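Local atomic coordinates of Lys-gingipain W83 (Porphyromonas gingivalis, PDB entry 6I9A), a protein that cleaves proteins after lysine as a secreted cysteine protease of Porphyromonas gingivalis, hydrolysing haemoglobin, collagen and immunoglobulins. Residues Phe210-Ala215 against Ile245-Ile250; Leu154-Ala159 against Ala223-Thr228. One frame throughout, in Å; residues are numbered along the deposited sequence.

Contact 1. Residues Phe210-Ala215 against Ile245-Ile250; sequences FANYTA and IGNCCI. With H8E (benzyl-N-[(2S)-1-[[(3S)-7-amino-1-(benzylamino)-1,2-dioxoheptan-3-yl]amino]-5-(2-methyl-2-phenylhydrazinyl)-1,5-dioxopentan-2-yl]carbamate), chain I.
T214 and N247, paired in adjoining parallel strands, take hold of the lysine-like arm of the inhibitor H8E. Its terminal amine NAB donates to T214 OG1 at 2.9 Å and to the backbone oxygen N247 O at an equal distance. OG1 lies anti to the backbone N (chi1 176°), which brings the hydroxyl to the amine. Two residues beyond N247 comes the nucleophile C249, whose SG is covalently bound to H8E CBN at 2.0 Å; the backbone N of C249 donates to the adjacent inhibitor oxygen OAG at 2.8 Å.

Behind the pocket, I245 N bonds to A211 O, and N247 N to Y213 O, while A215 N makes a weak bond to N247 O. I245 O accepts Y213 N and also N212 ND2, which stands above the carbonyl plane at 3.0 Å. The other N-H of that amide runs to N247 OD1 at 2.9 Å, with both acceptors close to the N212 amide plane and the two amides turned 73° apart. A water donates to N212 OD1 and N247 OD1, Y313 OH bonds N212 OD1, and Y357 OH bonds N247 ND2, so both amides are fixed in rotation.

On the face carrying Y213, C248 lies at the edge of the tyrosine ring, its CB 4.0 Å from CE1; the tyrosine OH is bonded to H216 O and D224 N. Farther back, I245 CD1 meets the edge of the F210 ring at 3.6 Å from CE1. A hydroxyl and a carbonyl thus receive the P1 amine, with D288 OD2 also bonded to the inhibitor, consistent with the preference for lysine, while the loop following strand 242-247 places the nucleophile sulfur.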
loop_
_atom_site.group_PDB
_atom_site.type_symbol
_atom_site.label_atom_id
_atom_site.label_comp_id
_atom_site.label_asym_id
_atom_site.label_seq_id
_atom_site.Cartn_x
_atom_site.Cartn_y
_atom_site.Cartn_z
ATOM N N PHE A 210 2.874 -12.394 -0.486
ATOM C CA PHE A 210 3.638 -11.398 -1.223
ATOM C C PHE A 210 4.215 -12.083 -2.435
ATOM O O PHE A 210 4.737 -13.205 -2.327
ATOM C CB PHE A 210 4.776 -10.909 -0.311
ATOM C CG PHE A 210 5.701 -9.892 -0.953
ATOM C CD1 PHE A 210 5.244 -8.607 -1.258
ATOM C CD2 PHE A 210 7.029 -10.209 -1.248
ATOM C CE1 PHE A 210 6.116 -7.664 -1.809
ATOM C CE2 PHE A 210 7.895 -9.251 -1.802
ATOM C CZ PHE A 210 7.428 -7.998 -2.064
ATOM N N ALA A 211 4.159 -11.409 -3.575
ATOM C CA ALA A 211 4.745 -11.892 -4.827
ATOM C C ALA A 211 5.470 -10.737 -5.463
ATOM O O ALA A 211 4.866 -9.662 -5.649
ATOM C CB ALA A 211 3.666 -12.418 -5.744
ATOM N N ASN A 212 6.765 -10.939 -5.811
ATOM C CA ASN A 212 7.540 -9.865 -6.467
ATOM C C ASN A 212 8.246 -10.466 -7.672
ATOM O O ASN A 212 8.966 -11.470 -7.556
ATOM C CB ASN A 212 8.551 -9.307 -5.480
ATOM C CG ASN A 212 9.403 -8.127 -5.907
ATOM O OD1 ASN A 212 10.414 -7.873 -5.257
ATOM N ND2 ASN A 212 9.005 -7.375 -6.934
ATOM N N TYR A 213 7.992 -9.862 -8.833
ATOM C CA TYR A 213 8.569 -10.230 -10.115
ATOM C C TYR A 213 9.424 -9.057 -10.583
ATOM O O TYR A 213 8.954 -7.913 -10.626
ATOM C CB TYR A 213 7.413 -10.500 -11.105
ATOM C CG TYR A 213 7.833 -10.653 -12.547
ATOM C CD1 TYR A 213 7.920 -9.541 -13.382
ATOM C CD2 TYR A 213 8.051 -11.905 -13.104
ATOM C CE1 TYR A 213 8.213 -9.667 -14.734
ATOM C CE2 TYR A 213 8.352 -12.048 -14.463
ATOM C CZ TYR A 213 8.426 -10.922 -15.273
ATOM O OH TYR A 213 8.746 -11.075 -16.616
ATOM N N THR A 214 10.668 -9.328 -10.998
ATOM C CA THR A 214 11.535 -8.324 -11.614
ATOM C C THR A 214 12.090 -8.905 -12.910
ATOM O O THR A 214 12.815 -9.930 -12.899
ATOM C CB THR A 214 12.632 -7.863 -10.657
ATOM O OG1 THR A 214 13.457 -6.950 -11.435
ATOM C CG2 THR A 214 13.531 -8.963 -10.082
ATOM N N ALA A 215 11.702 -8.306 -14.030
ATOM C CA ALA A 215 12.104 -8.629 -15.424
ATOM C C ALA A 215 11.120 -7.935 -16.367
ATOM O O ALA A 215 10.727 -6.818 -16.056
ATOM C CB ALA A 215 12.208 -10.137 -15.705
ATOM N N ILE A 245 4.087 -7.024 -6.432
ATOM C CA ILE A 245 4.927 -5.897 -6.938
ATOM C C ILE A 245 5.558 -6.361 -8.242
ATOM O O ILE A 245 6.292 -7.382 -8.274
ATOM C CB ILE A 245 6.007 -5.500 -5.919
ATOM C CG1 ILE A 245 5.339 -5.081 -4.600
ATOM C CG2 ILE A 245 6.881 -4.364 -6.506
ATOM C CD1 ILE A 245 6.316 -4.553 -3.548
ATOM N N GLY A 246 5.265 -5.641 -9.314
ATOM C CA GLY A 246 5.871 -5.888 -10.624
ATOM C C GLY A 246 6.916 -4.811 -10.898
ATOM O O GLY A 246 6.566 -3.655 -11.179
ATOM N N ASN A 247 8.190 -5.156 -10.669
ATOM C CA ASN A 247 9.302 -4.261 -11.034
ATOM C C ASN A 247 9.657 -4.560 -12.490
ATOM O O ASN A 247 10.501 -5.422 -12.805
ATOM C CB ASN A 247 10.478 -4.455 -10.108
ATOM C CG ASN A 247 10.184 -4.037 -8.679
ATOM O OD1 ASN A 247 10.220 -4.839 -7.743
ATOM N ND2 ASN A 247 9.867 -2.744 -8.496
ATOM N N CYS A 248 8.887 -3.925 -13.385
ATOM C CA CYS A 248 8.855 -4.258 -14.822
ATOM C C CYS A 248 8.098 -3.178 -15.544
ATOM O O CYS A 248 7.413 -2.348 -14.924
ATOM C CB CYS A 248 8.231 -5.635 -15.075
ATOM S SG CYS A 248 6.545 -5.821 -14.440
ATOM N N CYS A 249 8.120 -3.183 -16.858
ATOM C CA CYS A 249 7.373 -2.200 -17.636
ATOM C C CYS A 249 5.874 -2.367 -17.526
ATOM O O CYS A 249 5.380 -3.496 -17.435
ATOM C CB CYS A 249 7.750 -2.341 -19.122
ATOM S SG CYS A 249 9.505 -1.967 -19.479
ATOM N N ILE A 250 5.181 -1.231 -17.555
ATOM C CA ILE A 250 3.819 -0.910 -18.001
ATOM C C ILE A 250 2.664 -1.769 -17.438
ATOM O O ILE A 250 1.523 -1.491 -17.854
ATOM C CB ILE A 250 3.740 -0.836 -19.557
ATOM C CG1 ILE A 250 4.051 -2.182 -20.244
ATOM C CG2 ILE A 250 4.687 0.282 -20.054
ATOM C CD1 ILE A 250 3.958 -2.104 -21.804
HETATM C CAQ H8E I . 7.052 -6.594 -23.273
HETATM C CAK H8E I . 6.541 -7.878 -23.558
HETATM C CAH H8E I . 7.406 -8.971 -23.632
HETATM C CAL H8E I . 8.777 -8.821 -23.447
HETATM C CAR H8E I . 9.251 -7.544 -23.187
HETATM C CBO H8E I . 8.428 -6.434 -23.054
HETATM C CBA H8E I . 9.022 -5.174 -22.833
HETATM N NBE H8E I . 9.241 -4.882 -21.406
HETATM C CBL H8E I . 10.287 -4.133 -20.958
HETATM O OAE H8E I . 11.182 -3.749 -21.722
HETATM C CBN H8E I . 10.290 -3.811 -19.467
HETATM O OAG H8E I . 9.557 -4.587 -18.779
HETATM C CBS H8E I . 11.737 -3.586 -18.927
HETATM C CBB H8E I . 11.846 -3.749 -17.406
HETATM C CAY H8E I . 13.286 -3.646 -16.897
HETATM C CAX H8E I . 13.422 -3.544 -15.374
HETATM C CAW H8E I . 13.111 -4.863 -14.677
HETATM N NAB H8E I . 13.300 -4.693 -13.205
HETATM N NBG H8E I . 12.313 -2.298 -19.333
HETATM C C H8E I . 13.421 -2.121 -20.052
HETATM O O H8E I . 14.111 -3.011 -20.533
HETATM C CA H8E I . 13.671 -0.660 -20.401
HETATM N N H8E I . 15.073 -0.390 -20.704
HETATM C CBK H8E I . 16.047 -0.448 -19.760
HETATM O OAD H8E I . 15.775 -0.863 -18.625
HETATM O OBI H8E I . 17.206 -0.064 -20.142
HETATM C CBD H8E I . 18.343 -0.180 -19.211
HETATM C CBP H8E I . 19.612 0.068 -19.895
HETATM C CAS H8E I . 20.253 1.307 -19.837
HETATM C CAM H8E I . 21.502 1.566 -20.480
HETATM C CAI H8E I . 22.023 0.512 -21.249
HETATM C CAN H8E I . 21.348 -0.694 -21.359
HETATM C CAT H8E I . 20.158 -0.936 -20.696
HETATM C CB H8E I . 12.816 -0.273 -21.618
HETATM C CG H8E I . 13.124 -1.122 -22.879
HETATM C CD H8E I . 12.041 -0.978 -23.907
HETATM O OE1 H8E I . 12.036 -0.022 -24.683
HETATM N NE2 H8E I . 11.101 -1.937 -23.812
HETATM N NBT H8E I . 9.916 -1.907 -24.564
HETATM C CAA H8E I . 8.705 -1.821 -23.704
HETATM C CBQ H8E I . 9.950 -2.689 -25.758
HETATM C CAU H8E I . 8.785 -3.229 -26.326
HETATM C CAO H8E I . 8.848 -3.937 -27.523
HETATM C CAJ H8E I . 10.068 -4.125 -28.159
HETATM C CAP H8E I . 11.236 -3.635 -27.590
HETATM C CAV H8E I . 11.176 -2.901 -26.404
HETATM O O HOH W 1 10.755 -5.107 -4.954
#

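Contact 2. Residues Leu154-Ala159 against Ala223-Thr228; sequences LLIAGA and ADPLLT
The single direct hydrogen bond between these segments runs from A159 N to D224 O, at 2.9 Å and nearly straight (171° at the hydrogen). A water adds a second tie, donating to A159 O at 2.8 Å and to D224 O at 2.9 Å. One carbonyl oxygen therefore receives both the peptide N-H and the water, joining the loop after strand 152-157 to the D224-P225 turn. G158 CA also comes within 3.4 Å of D224 O.

The apolar contacts centre on P225. With CG1 of I156 beside the backbone N (chi1 -63°), CG2 is left anti to it and reaches P225 CG at 3.8 Å, the two side chains running alongside in opposing senses. G158 brings its CA against P225 CD, also at 3.8 Å. The cis peptide bond before P225 lies within the contact, between D224 O, which takes the hydrogen bonds, and the proline ring packed on I156 and G158.

The D224 carboxylate packs against a methyl group, its OD2 3.4 Å from A159 CB. Y201 OH bonds P225 O from outside the two segments. The contact thus grips D224 through its main-chain oxygen, whereas its carboxylate meets A159 by packing, about 5 Å from the side chain of H216, the inferred proton donor.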
loop_
_atom_site.group_PDB
_atom_site.type_symbol
_atom_site.label_atom_id
_atom_site.label_comp_id
_atom_site.label_asym_id
_atom_site.label_seq_id
_atom_site.Cartn_x
_atom_site.Cartn_y
_atom_site.Cartn_z
ATOM N N LEU A 154 6.505 -15.477 -2.867
ATOM C CA LEU A 154 6.969 -15.855 -4.203
ATOM C C LEU A 154 7.832 -14.722 -4.741
ATOM O O LEU A 154 7.395 -13.576 -4.839
ATOM C CB LEU A 154 5.780 -16.097 -5.119
ATOM C CG LEU A 154 6.133 -16.401 -6.597
ATOM C CD1 LEU A 154 6.986 -17.668 -6.752
ATOM C CD2 LEU A 154 4.879 -16.460 -7.432
ATOM N N LEU A 155 9.098 -15.072 -5.091
ATOM C CA LEU A 155 10.094 -14.099 -5.599
ATOM C C LEU A 155 10.653 -14.609 -6.908
ATOM O O LEU A 155 11.125 -15.765 -6.977
ATOM C CB LEU A 155 11.209 -13.969 -4.567
ATOM C CG LEU A 155 10.787 -13.547 -3.149
ATOM C CD1 LEU A 155 11.988 -13.588 -2.197
ATOM C CD2 LEU A 155 10.170 -12.113 -3.158
ATOM N N ILE A 156 10.577 -13.796 -7.962
ATOM C CA ILE A 156 11.018 -14.248 -9.286
ATOM C C ILE A 156 11.935 -13.218 -9.915
ATOM O O ILE A 156 11.523 -12.040 -10.112
ATOM C CB ILE A 156 9.761 -14.448 -10.215
ATOM C CG1 ILE A 156 8.853 -15.567 -9.631
ATOM C CG2 ILE A 156 10.209 -14.805 -11.654
ATOM C CD1 ILE A 156 7.497 -15.593 -10.300
ATOM N N ALA A 157 13.148 -13.665 -10.299
ATOM C CA ALA A 157 14.029 -12.917 -11.176
ATOM C C ALA A 157 13.760 -13.466 -12.564
ATOM O O ALA A 157 14.237 -14.582 -12.902
ATOM C CB ALA A 157 15.490 -13.098 -10.782
ATOM N N GLY A 158 12.923 -12.803 -13.347
ATOM C CA GLY A 158 12.512 -13.314 -14.648
ATOM C C GLY A 158 13.591 -13.250 -15.699
ATOM O O GLY A 158 14.736 -12.856 -15.461
ATOM N N ALA A 159 13.187 -13.608 -16.913
ATOM C CA ALA A 159 14.142 -13.812 -18.006
ATOM C C ALA A 159 14.646 -12.528 -18.621
ATOM O O ALA A 159 13.879 -11.611 -18.908
ATOM C CB ALA A 159 13.486 -14.649 -19.098
ATOM N N ALA A 223 5.861 -10.847 -18.238
ATOM C CA ALA A 223 6.046 -11.450 -19.555
ATOM C C ALA A 223 6.806 -12.768 -19.592
ATOM O O ALA A 223 6.523 -13.586 -20.492
ATOM C CB ALA A 223 6.710 -10.456 -20.493
ATOM N N ASP A 224 7.783 -12.970 -18.719
ATOM C CA ASP A 224 8.578 -14.223 -18.825
ATOM C C ASP A 224 9.338 -14.448 -17.519
ATOM O O ASP A 224 10.324 -13.743 -17.247
ATOM C CB ASP A 224 9.582 -14.118 -19.991
ATOM C CG ASP A 224 10.290 -15.414 -20.280
ATOM O OD1 ASP A 224 10.183 -16.338 -19.479
ATOM O OD2 ASP A 224 11.012 -15.484 -21.319
ATOM N N PRO A 225 8.892 -15.381 -16.683
ATOM C CA PRO A 225 7.819 -16.346 -16.951
ATOM C C PRO A 225 6.461 -15.664 -17.073
ATOM O O PRO A 225 6.151 -14.712 -16.344
ATOM C CB PRO A 225 7.869 -17.281 -15.744
ATOM C CG PRO A 225 8.541 -16.471 -14.643
ATOM C CD PRO A 225 9.562 -15.663 -15.409
ATOM N N LEU A 226 5.642 -16.150 -17.989
ATOM C CA LEU A 226 4.428 -15.501 -18.363
ATOM C C LEU A 226 3.282 -15.718 -17.382
ATOM O O LEU A 226 2.910 -16.856 -17.030
ATOM C CB LEU A 226 4.002 -16.036 -19.752
ATOM C CG LEU A 226 2.724 -15.429 -20.363
ATOM C CD1 LEU A 226 2.940 -13.936 -20.725
ATOM C CD2 LEU A 226 2.309 -16.189 -21.631
ATOM N N LEU A 227 2.657 -14.592 -16.994
ATOM C CA LEU A 227 1.423 -14.585 -16.200
ATOM C C LEU A 227 0.550 -13.523 -16.796
ATOM O O LEU A 227 0.852 -12.332 -16.674
ATOM C CB LEU A 227 1.707 -14.300 -14.734
ATOM C CG LEU A 227 0.497 -14.299 -13.793
ATOM C CD1 LEU A 227 -0.172 -15.679 -13.705
ATOM C CD2 LEU A 227 0.899 -13.797 -12.406
ATOM N N THR A 228 -0.498 -13.930 -17.475
ATOM C CA THR A 228 -1.360 -12.969 -18.163
ATOM C C THR A 228 -2.589 -12.578 -17.338
ATOM O O THR A 228 -2.981 -13.299 -16.411
ATOM C CB THR A 228 -1.866 -13.540 -19.499
ATOM O OG1 THR A 228 -2.748 -14.621 -19.167
ATOM C CG2 THR A 228 -0.724 -14.023 -20.402
HETATM O O HOH W 2 11.111 -11.247 -18.566
#

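How the contacts relate
Contacts 1 and 2 meet in one parallel part of the C25 catalytic domain, where strands 152-157 and 210-214 are neighbours; their centres are 8 Å apart. N212 N and O probably bond L154 O and I156 N, and A215 CB packs on G158 CA. Contact 1 is wholly buried, built from regular parallel-strand bonding and paired amides, and it opens at its C-terminal end into the inhibitor site. Contact 2, smaller and nearer the surface, joins a strand end to a turn through one backbone hydrogen bond, a water and a proline. Y213 links them, belonging to contact 1 while its side chain reaches the turn of contact 2.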